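PDB 6JYZ: putative secreted endoglycosylceramidase, which is an endogalactosylceramidase of glycoside hydrolase family 5 that probably hydrolyses the O-glycosidic bond joining the sugar of a glycolipid to its ceramide. Local coordinates for residues V40-A45 against G78-R83; T69-M74 against N116-V121; L325-W330 against H353-A358. One frame throughout, in Å; residues are numbered along the deposited sequence.

All three contacts belong to one barrel but sample different layers of it. Contacts 1 and 3 are wholly buried; contact 2 is buried on one side and partly exposed at Glu72 and Asn116. Contacts 1 and 3 each pair neighbouring parallel strands, and they meet directly because strands 38-47 and 356-359 are also neighbours, Gly44 being backbone-bonded to Gly357. Their chemistry is mainly backbone hydrogen bonding, with waters filling in where amide and carbonyl stand apart. Contact 2 lies further out, packing helix 68-75 against the turn 116-118 that leads into strand 119-124; it has no direct hydrogen bond, but van der Waals packing, some of it on polar atoms, and a water bridge. It joins contact 1 through Val82, bonded to Tyr119 and Val121.

Contact 1 (V40-A45 against G78-R83); sequences VLLRGA and GFDVVR
Ala45 and Arg83 tie together strands 38-47 and 81-86, the first two parallel strands of the (beta/alpha)8 barrel characteristic of family 5 glycoside hydrolases, with helix 68-75 in the connection between them. Arg83 N donates to Ala45 O at 3.0 Å, but the axes of the short segments 43-45 and 81-83 are 40° apart and the ladder is not regular. One rung is taken over by a water that accepts from Ala45 N at 3.0 Å and donates to Val81 O at 2.7 Å.

The other direct polar link is reciprocal. Asp80 N donates to Arg43 O at 3.0 Å, and Arg43 N donates to Asp80 OD1 at 2.8 Å, meeting that oxygen nearly along its C-O bond. The acid group can do this because its first torsion (chi1 66°) sets CG between the backbone N and the carbonyl carbon, curling the group back over its own amide. Arg43 sends its guanidinium elsewhere, to Asn351 and Ile355 O, and that of Arg83 forms salt bridges with Asp218, Glu263 and Glu329 and a hydrogen bond with Asn46.

Apolar packing occupies both sides of the strands. Val81 projects toward segment 40-45 and crosses the side chain of Leu42 at about a right angle, CB to CB 3.9 Å; Tyr119 and Val121 of the next strand adjoin this pair. Across the strands from Leu42, the Phe79 ring touches Ala45 CB with its CE2 and takes Gly44 CA over one face, 3.9 Å from the ring centroid. A side chain at Gly44 would run into Val81 O, whereas the bare CA makes a nearly straight C-H...O contact with it, Gly44 CA to Val81 O being 3.3 Å with 171° at the hydrogen.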
loop_
_atom_site.group_PDB
_atom_site.type_symbol
_atom_site.label_atom_id
_atom_site.label_comp_id
_atom_site.label_asym_id
_atom_site.label_seq_id
_atom_site.Cartn_x
_atom_site.Cartn_y
_atom_site.Cartn_z
ATOM N N VAL A 40 5.130 -12.437 10.942
ATOM C CA VAL A 40 4.346 -12.474 9.731
ATOM C C VAL A 40 4.975 -11.599 8.669
ATOM O O VAL A 40 5.162 -10.398 8.926
ATOM C CB VAL A 40 2.876 -12.110 10.044
ATOM C CG1 VAL A 40 2.081 -12.019 8.739
ATOM C CG2 VAL A 40 2.258 -13.169 10.968
ATOM N N LEU A 41 5.163 -12.103 7.458
ATOM C CA LEU A 41 5.563 -11.290 6.334
ATOM C C LEU A 41 4.338 -11.098 5.469
ATOM O O LEU A 41 3.770 -12.059 4.921
ATOM C CB LEU A 41 6.692 -11.997 5.537
ATOM C CG LEU A 41 8.035 -12.173 6.265
ATOM C CD1 LEU A 41 9.015 -12.862 5.344
ATOM C CD2 LEU A 41 8.600 -10.810 6.731
ATOM N N LEU A 42 3.977 -9.830 5.299
ATOM C CA LEU A 42 2.803 -9.427 4.535
ATOM C C LEU A 42 3.288 -8.937 3.190
ATOM O O LEU A 42 3.763 -7.763 3.100
ATOM C CB LEU A 42 2.013 -8.342 5.273
ATOM C CG LEU A 42 1.368 -8.780 6.592
ATOM C CD1 LEU A 42 0.806 -7.539 7.277
ATOM C CD2 LEU A 42 0.284 -9.833 6.316
ATOM N N ARG A 43 3.212 -9.764 2.140
ATOM C CA ARG A 43 3.682 -9.394 0.809
ATOM C C ARG A 43 2.552 -9.520 -0.165
ATOM O O ARG A 43 1.853 -10.563 -0.215
ATOM C CB ARG A 43 4.841 -10.323 0.453
ATOM C CG ARG A 43 6.006 -9.881 1.368
ATOM C CD ARG A 43 7.273 -10.564 0.942
ATOM N NE ARG A 43 8.369 -10.168 1.827
ATOM C CZ ARG A 43 9.511 -10.788 1.684
ATOM N NH1 ARG A 43 9.651 -11.713 0.735
ATOM N NH2 ARG A 43 10.482 -10.523 2.532
ATOM N N GLY A 44 2.360 -8.506 -0.998
ATOM C CA GLY A 44 1.225 -8.554 -1.919
ATOM C C GLY A 44 1.223 -7.337 -2.822
ATOM O O GLY A 44 2.293 -6.848 -3.216
ATOM N N ALA A 45 0.016 -6.843 -3.119
ATOM C CA ALA A 45 -0.101 -5.780 -4.140
ATOM C C ALA A 45 -1.170 -4.773 -3.680
ATOM O O ALA A 45 -2.071 -5.066 -2.885
ATOM C CB ALA A 45 -0.526 -6.365 -5.490
ATOM N N GLY A 78 1.107 -16.139 -4.586
ATOM C CA GLY A 78 1.671 -16.281 -3.247
ATOM C C GLY A 78 1.322 -15.121 -2.289
ATOM O O GLY A 78 1.716 -15.180 -1.137
ATOM N N PHE A 79 0.586 -14.101 -2.782
ATOM C CA PHE A 79 0.390 -12.917 -1.931
ATOM C C PHE A 79 -0.485 -13.236 -0.729
ATOM O O PHE A 79 -1.465 -13.984 -0.839
ATOM C CB PHE A 79 -0.329 -11.866 -2.771
ATOM C CG PHE A 79 0.407 -11.349 -3.957
ATOM C CD1 PHE A 79 1.755 -11.621 -4.163
ATOM C CD2 PHE A 79 -0.244 -10.517 -4.865
ATOM C CE1 PHE A 79 2.432 -11.074 -5.270
ATOM C CE2 PHE A 79 0.419 -10.015 -5.972
ATOM C CZ PHE A 79 1.755 -10.272 -6.159
ATOM N N ASP A 80 -0.130 -12.656 0.414
ATOM C CA ASP A 80 -0.919 -12.803 1.620
ATOM C C ASP A 80 -1.394 -11.458 2.202
ATOM O O ASP A 80 -1.919 -11.451 3.297
ATOM C CB ASP A 80 -0.194 -13.591 2.723
ATOM C CG ASP A 80 1.008 -12.871 3.260
ATOM O OD1 ASP A 80 1.326 -11.761 2.779
ATOM O OD2 ASP A 80 1.634 -13.441 4.227
ATOM N N VAL A 81 -1.288 -10.398 1.398
ATOM C CA VAL A 81 -1.857 -9.111 1.820
ATOM C C VAL A 81 -2.257 -8.379 0.552
ATOM O O VAL A 81 -1.717 -8.554 -0.524
ATOM C CB VAL A 81 -0.829 -8.276 2.638
ATOM C CG1 VAL A 81 0.294 -7.708 1.772
ATOM C CG2 VAL A 81 -1.504 -7.158 3.420
ATOM N N VAL A 82 -3.234 -7.498 0.747
ATOM C CA VAL A 82 -3.615 -6.514 -0.265
ATOM C C VAL A 82 -3.682 -5.141 0.415
ATOM O O VAL A 82 -4.146 -5.024 1.548
ATOM C CB VAL A 82 -4.979 -6.854 -0.872
ATOM C CG1 VAL A 82 -6.052 -7.002 0.160
ATOM C CG2 VAL A 82 -5.448 -5.805 -1.849
ATOM N N ARG A 83 -3.147 -4.145 -0.269
ATOM C CA ARG A 83 -3.363 -2.748 0.126
ATOM C C ARG A 83 -4.530 -2.259 -0.731
ATOM O O ARG A 83 -4.405 -2.037 -1.921
ATOM C CB ARG A 83 -2.070 -1.941 -0.033
ATOM C CG ARG A 83 -2.263 -0.488 0.463
ATOM C CD ARG A 83 -0.901 0.181 0.555
ATOM N NE ARG A 83 -0.962 1.596 0.926
ATOM C CZ ARG A 83 -0.701 2.620 0.113
ATOM N NH1 ARG A 83 -0.588 2.486 -1.207
ATOM N NH2 ARG A 83 -0.554 3.831 0.694
HETATM O O HOH W 1 -2.378 -8.647 -3.162
#

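Contact 2 (T69-M74 against N116-V121); sequences TDFEAM and NGIYTV
Asn116 holds CG anti to its carbonyl carbon (chi1 -74°), which directs the amide at the helix, where Glu72 CG lies 3.4 Å from Asn116 OD1. The Glu72 chain then runs extended past the amide, and the carboxylate and amide planes end 58° apart. A water bridges the two polar groups on the partly exposed side, donating to Glu72 OE2 at 2.8 Å and accepting from Asn116 ND2 at 2.9 Å. Both groups have further partners: OE2 forms a salt bridge with Arg68, and ND2 donates to Asp112 O.

Deeper in, the extended chain of Ile118 pushes CD1 into the helix surface. It sits 3.6 Å from Phe71 O and 3.8 Å from Met74 CB, and approaches the Phe71 ring at its edge, near the ring plane. Met74 CE lies 3.7 Å above one face of that ring, displaced toward its margin, because the methionine chain bends at its last torsion.

Gly117, with positive phi, is the C-prime residue of the Schellman motif that ends helix 100-115 and turns the chain toward strand 119-124. A helix of the outer layer resting on the turn between the next helix and its strand is part of the alpha/beta layering of a (beta/alpha)8 fold.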
loop_
_atom_site.group_PDB
_atom_site.type_symbol
_atom_site.label_atom_id
_atom_site.label_comp_id
_atom_site.label_asym_id
_atom_site.label_seq_id
_atom_site.Cartn_x
_atom_site.Cartn_y
_atom_site.Cartn_z
ATOM N N THR A 69 -12.401 -13.431 -8.182
ATOM C CA THR A 69 -11.431 -14.045 -9.059
ATOM C C THR A 69 -10.103 -13.276 -8.993
ATOM O O THR A 69 -9.046 -13.853 -9.241
ATOM C CB THR A 69 -11.913 -14.156 -10.512
ATOM O OG1 THR A 69 -12.009 -12.878 -11.168
ATOM C CG2 THR A 69 -13.231 -14.919 -10.614
ATOM N N ASP A 70 -10.127 -11.963 -8.740
ATOM C CA ASP A 70 -8.872 -11.221 -8.616
ATOM C C ASP A 70 -8.109 -11.705 -7.396
ATOM O O ASP A 70 -6.898 -11.859 -7.453
ATOM C CB ASP A 70 -9.169 -9.735 -8.394
ATOM C CG ASP A 70 -9.650 -9.090 -9.643
ATOM O OD1 ASP A 70 -8.716 -8.641 -10.397
ATOM O OD2 ASP A 70 -10.900 -9.013 -9.860
ATOM N N PHE A 71 -8.813 -11.938 -6.278
ATOM C CA PHE A 71 -8.146 -12.395 -5.062
ATOM C C PHE A 71 -7.644 -13.832 -5.233
ATOM O O PHE A 71 -6.584 -14.188 -4.701
ATOM C CB PHE A 71 -9.084 -12.247 -3.865
ATOM C CG PHE A 71 -9.398 -10.781 -3.605
ATOM C CD1 PHE A 71 -8.450 -10.004 -2.947
ATOM C CD2 PHE A 71 -10.569 -10.172 -4.036
ATOM C CE1 PHE A 71 -8.690 -8.640 -2.743
ATOM C CE2 PHE A 71 -10.808 -8.805 -3.842
ATOM C CZ PHE A 71 -9.838 -8.049 -3.201
ATOM N N GLU A 72 -8.347 -14.680 -6.018
ATOM C CA GLU A 72 -7.821 -16.016 -6.304
ATOM C C GLU A 72 -6.539 -15.869 -7.105
ATOM O O GLU A 72 -5.560 -16.598 -6.860
ATOM C CB GLU A 72 -8.899 -16.790 -7.095
ATOM C CG GLU A 72 -10.136 -17.041 -6.239
ATOM C CD GLU A 72 -11.396 -17.486 -7.024
ATOM O OE1 GLU A 72 -11.260 -17.674 -8.253
ATOM O OE2 GLU A 72 -12.439 -17.680 -6.373
ATOM N N ALA A 73 -6.475 -14.955 -8.076
ATOM C CA ALA A 73 -5.289 -14.744 -8.858
ATOM C C ALA A 73 -4.132 -14.236 -7.998
ATOM O O ALA A 73 -2.956 -14.564 -8.239
ATOM C CB ALA A 73 -5.551 -13.855 -10.042
ATOM N N MET A 74 -4.426 -13.341 -7.026
ATOM C CA MET A 74 -3.355 -12.847 -6.129
ATOM C C MET A 74 -2.801 -14.000 -5.318
ATOM O O MET A 74 -1.564 -14.080 -5.147
ATOM C CB MET A 74 -3.935 -11.822 -5.155
ATOM C CG MET A 74 -4.309 -10.533 -5.906
ATOM S SD MET A 74 -5.238 -9.410 -4.739
ATOM C CE MET A 74 -6.421 -8.732 -5.903
ATOM N N ASN A 116 -9.103 -16.302 0.491
ATOM C CA ASN A 116 -7.955 -16.717 -0.288
ATOM C C ASN A 116 -6.665 -16.568 0.529
ATOM O O ASN A 116 -5.602 -16.535 -0.088
ATOM C CB ASN A 116 -7.926 -15.935 -1.595
ATOM C CG ASN A 116 -8.989 -16.447 -2.525
ATOM O OD1 ASN A 116 -8.774 -17.514 -3.123
ATOM N ND2 ASN A 116 -10.143 -15.797 -2.609
ATOM N N GLY A 117 -6.784 -16.424 1.830
ATOM C CA GLY A 117 -5.611 -16.347 2.677
ATOM C C GLY A 117 -4.896 -14.990 2.649
ATOM O O GLY A 117 -3.682 -14.926 2.895
ATOM N N ILE A 118 -5.634 -13.923 2.356
ATOM C CA ILE A 118 -5.021 -12.597 2.149
ATOM C C ILE A 118 -5.608 -11.676 3.185
ATOM O O ILE A 118 -6.844 -11.487 3.240
ATOM C CB ILE A 118 -5.334 -12.147 0.731
ATOM C CG1 ILE A 118 -4.721 -13.123 -0.294
ATOM C CG2 ILE A 118 -4.829 -10.699 0.490
ATOM C CD1 ILE A 118 -5.137 -12.768 -1.725
ATOM N N TYR A 119 -4.753 -11.022 3.955
ATOM C CA TYR A 119 -5.109 -9.935 4.852
ATOM C C TYR A 119 -5.280 -8.629 4.071
ATOM O O TYR A 119 -4.696 -8.451 3.001
ATOM C CB TYR A 119 -3.961 -9.693 5.839
ATOM C CG TYR A 119 -3.790 -10.742 6.916
ATOM C CD1 TYR A 119 -4.490 -10.616 8.099
ATOM C CD2 TYR A 119 -2.856 -11.766 6.803
ATOM C CE1 TYR A 119 -4.331 -11.510 9.146
ATOM C CE2 TYR A 119 -2.657 -12.655 7.852
ATOM C CZ TYR A 119 -3.426 -12.536 8.989
ATOM O OH TYR A 119 -3.221 -13.438 10.023
ATOM N N THR A 120 -6.060 -7.694 4.623
ATOM C CA THR A 120 -6.299 -6.414 3.982
ATOM C C THR A 120 -5.797 -5.249 4.807
ATOM O O THR A 120 -6.140 -5.113 5.992
ATOM C CB THR A 120 -7.789 -6.226 3.752
ATOM O OG1 THR A 120 -8.262 -7.241 2.863
ATOM C CG2 THR A 120 -8.106 -4.895 3.078
ATOM N N VAL A 121 -5.006 -4.375 4.166
ATOM C CA VAL A 121 -4.714 -3.054 4.683
ATOM C C VAL A 121 -5.709 -2.102 4.045
ATOM O O VAL A 121 -5.801 -2.026 2.807
ATOM C CB VAL A 121 -3.269 -2.642 4.355
ATOM C CG1 VAL A 121 -3.058 -1.156 4.656
ATOM C CG2 VAL A 121 -2.266 -3.503 5.072
HETATM O O HOH W 2 -12.572 -17.087 -3.638
#

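Contact 3 (L325-W330 against H353-A358); sequences LWTGEW and HRIGGA
Thr327 and Gly357 form a parallel bridge with CA atoms 4.4 Å apart, fastened by Thr327 N to Gly356 O at 3.1 Å and by Ala358 N to Thr327 O at 2.9 Å. Before it, a water links Leu325 O to Gly356 N; beyond the corner at Gly328, the bond from Trp330 N to Ala358 O is weak at 3.4 Å.

On the barrel's inner side, Trp326 turns CG opposite its backbone N (chi1 179°), which lays the indole along Gly356 and Gly357: Gly357 CA lies over the five-membered ring, 3.8 Å from its centroid and 25° off the normal. Further along, CZ2 reaches Ala358 CB, while NE1 donates to Leu42 O. Replacing Trp326 with an alanine would probably deprive Leu42 O of its indole donor and open a gap above Gly357.

The opposite side holds Thr327, whose CG2 would collide with any CB on Gly357. Alongside, Leu325 CD2 meets Ile355 CD1 at 3.9 Å. Trp330 CD1 comes 3.5 Å from Ala358 O, the water taken by its NE1 lies in the indole plane, and the ring stacks on Phe346 of helix 336-353. That helix connects the strands in a right-handed beta-alpha-beta unit, here the last two strands of the (beta/alpha)8 barrel, and Glu329, hydrogen-bonded to Tyr294, lies where family 5 enzymes usually carry their nucleophile, the end of the seventh strand.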
loop_
_atom_site.group_PDB
_atom_site.type_symbol
_atom_site.label_atom_id
_atom_site.label_comp_id
_atom_site.label_asym_id
_atom_site.label_seq_id
_atom_site.Cartn_x
_atom_site.Cartn_y
_atom_site.Cartn_z
ATOM N N LEU A 325 8.721 -1.854 9.929
ATOM C CA LEU A 325 8.725 -1.283 8.589
ATOM C C LEU A 325 7.892 -2.163 7.676
ATOM O O LEU A 325 8.128 -3.369 7.602
ATOM C CB LEU A 325 10.160 -1.190 8.075
ATOM C CG LEU A 325 10.318 -0.765 6.626
ATOM C CD1 LEU A 325 9.806 0.656 6.405
ATOM C CD2 LEU A 325 11.813 -0.789 6.233
ATOM N N TRP A 326 6.945 -1.583 6.964
ATOM C CA TRP A 326 6.153 -2.327 5.963
ATOM C C TRP A 326 5.918 -1.349 4.824
ATOM O O TRP A 326 5.308 -0.305 5.100
ATOM C CB TRP A 326 4.810 -2.771 6.560
ATOM C CG TRP A 326 3.961 -3.501 5.577
ATOM C CD1 TRP A 326 4.073 -4.822 5.232
ATOM C CD2 TRP A 326 2.910 -2.971 4.756
ATOM N NE1 TRP A 326 3.166 -5.132 4.263
ATOM C CE2 TRP A 326 2.404 -4.032 3.969
ATOM C CE3 TRP A 326 2.277 -1.730 4.671
ATOM C CZ2 TRP A 326 1.362 -3.855 3.072
ATOM C CZ3 TRP A 326 1.233 -1.523 3.795
ATOM C CH2 TRP A 326 0.793 -2.587 2.988
ATOM N N THR A 327 6.448 -1.592 3.634
ATOM C CA THR A 327 6.394 -0.535 2.598
ATOM C C THR A 327 5.126 -0.674 1.775
ATOM O O THR A 327 4.925 -1.649 1.043
ATOM C CB THR A 327 7.659 -0.554 1.734
ATOM O OG1 THR A 327 7.494 0.509 0.775
ATOM C CG2 THR A 327 7.964 -1.847 1.005
ATOM N N GLY A 328 4.272 0.341 1.806
ATOM C CA GLY A 328 2.958 0.219 1.191
ATOM C C GLY A 328 2.984 0.339 -0.318
ATOM O O GLY A 328 1.962 -0.014 -0.943
ATOM N N GLU A 329 4.062 0.858 -0.913
ATOM C CA GLU A 329 4.171 0.895 -2.358
ATOM C C GLU A 329 5.614 0.844 -2.721
ATOM O O GLU A 329 6.480 1.446 -2.111
ATOM C CB GLU A 329 3.728 2.212 -2.992
ATOM C CG GLU A 329 2.270 2.530 -2.833
ATOM C CD GLU A 329 1.838 3.792 -3.580
ATOM O OE1 GLU A 329 2.573 4.316 -4.461
ATOM O OE2 GLU A 329 0.761 4.248 -3.202
ATOM N N TRP A 330 5.845 0.070 -3.808
ATOM C CA TRP A 330 7.137 -0.008 -4.499
ATOM C C TRP A 330 6.821 -0.580 -5.851
ATOM O O TRP A 330 5.766 -1.189 -6.078
ATOM C CB TRP A 330 8.112 -0.880 -3.712
ATOM C CG TRP A 330 7.755 -2.335 -3.681
ATOM C CD1 TRP A 330 6.916 -2.970 -2.782
ATOM C CD2 TRP A 330 8.333 -3.363 -4.519
ATOM N NE1 TRP A 330 6.902 -4.331 -3.024
ATOM C CE2 TRP A 330 7.761 -4.585 -4.070
ATOM C CE3 TRP A 330 9.228 -3.343 -5.590
ATOM C CZ2 TRP A 330 8.153 -5.806 -4.618
ATOM C CZ3 TRP A 330 9.653 -4.557 -6.104
ATOM C CH2 TRP A 330 9.114 -5.761 -5.622
ATOM N N HIS A 353 16.026 -7.657 5.273
ATOM C CA HIS A 353 15.488 -6.873 6.363
ATOM C C HIS A 353 14.226 -7.473 6.996
ATOM O O HIS A 353 13.709 -6.958 7.956
ATOM C CB HIS A 353 15.230 -5.440 5.876
ATOM C CG HIS A 353 16.496 -4.753 5.476
ATOM N ND1 HIS A 353 17.453 -4.363 6.411
ATOM C CD2 HIS A 353 16.924 -4.394 4.256
ATOM C CE1 HIS A 353 18.446 -3.773 5.717
ATOM N NE2 HIS A 353 18.175 -3.794 4.431
ATOM N N ARG A 354 13.752 -8.584 6.421
ATOM C CA ARG A 354 12.565 -9.292 6.939
ATOM C C ARG A 354 11.339 -8.377 7.030
ATOM O O ARG A 354 10.697 -8.305 8.058
ATOM C CB ARG A 354 12.836 -9.994 8.272
ATOM C CG ARG A 354 14.053 -10.931 8.175
ATOM C CD ARG A 354 14.278 -11.699 9.505
ATOM N NE ARG A 354 14.611 -10.774 10.502
ATOM C CZ ARG A 354 15.816 -10.145 10.403
ATOM N NH1 ARG A 354 16.660 -10.438 9.443
ATOM N NH2 ARG A 354 16.094 -9.136 11.176
ATOM N N ILE A 355 11.057 -7.736 5.887
ATOM C CA ILE A 355 9.851 -6.899 5.837
ATOM C C ILE A 355 8.921 -7.401 4.753
ATOM O O ILE A 355 9.254 -8.143 3.831
ATOM C CB ILE A 355 10.172 -5.394 5.630
ATOM C CG1 ILE A 355 10.717 -5.129 4.223
ATOM C CG2 ILE A 355 11.072 -4.894 6.749
ATOM C CD1 ILE A 355 10.597 -3.630 3.821
ATOM N N GLY A 356 7.686 -6.913 4.899
ATOM C CA GLY A 356 6.688 -7.025 3.845
ATOM C C GLY A 356 6.500 -5.686 3.118
ATOM O O GLY A 356 7.095 -4.650 3.415
ATOM N N GLY A 357 5.585 -5.756 2.176
ATOM C CA GLY A 357 5.173 -4.580 1.454
ATOM C C GLY A 357 4.231 -4.918 0.320
ATOM O O GLY A 357 3.853 -6.082 0.115
ATOM N N ALA A 358 3.816 -3.883 -0.428
ATOM C CA ALA A 358 2.811 -4.047 -1.479
ATOM C C ALA A 358 3.301 -3.395 -2.755
ATOM O O ALA A 358 3.552 -2.174 -2.803
ATOM C CB ALA A 358 1.451 -3.472 -1.033
HETATM O O HOH W 3 6.976 -5.827 7.588
HETATM O O HOH W 4 5.897 -6.795 -1.834
#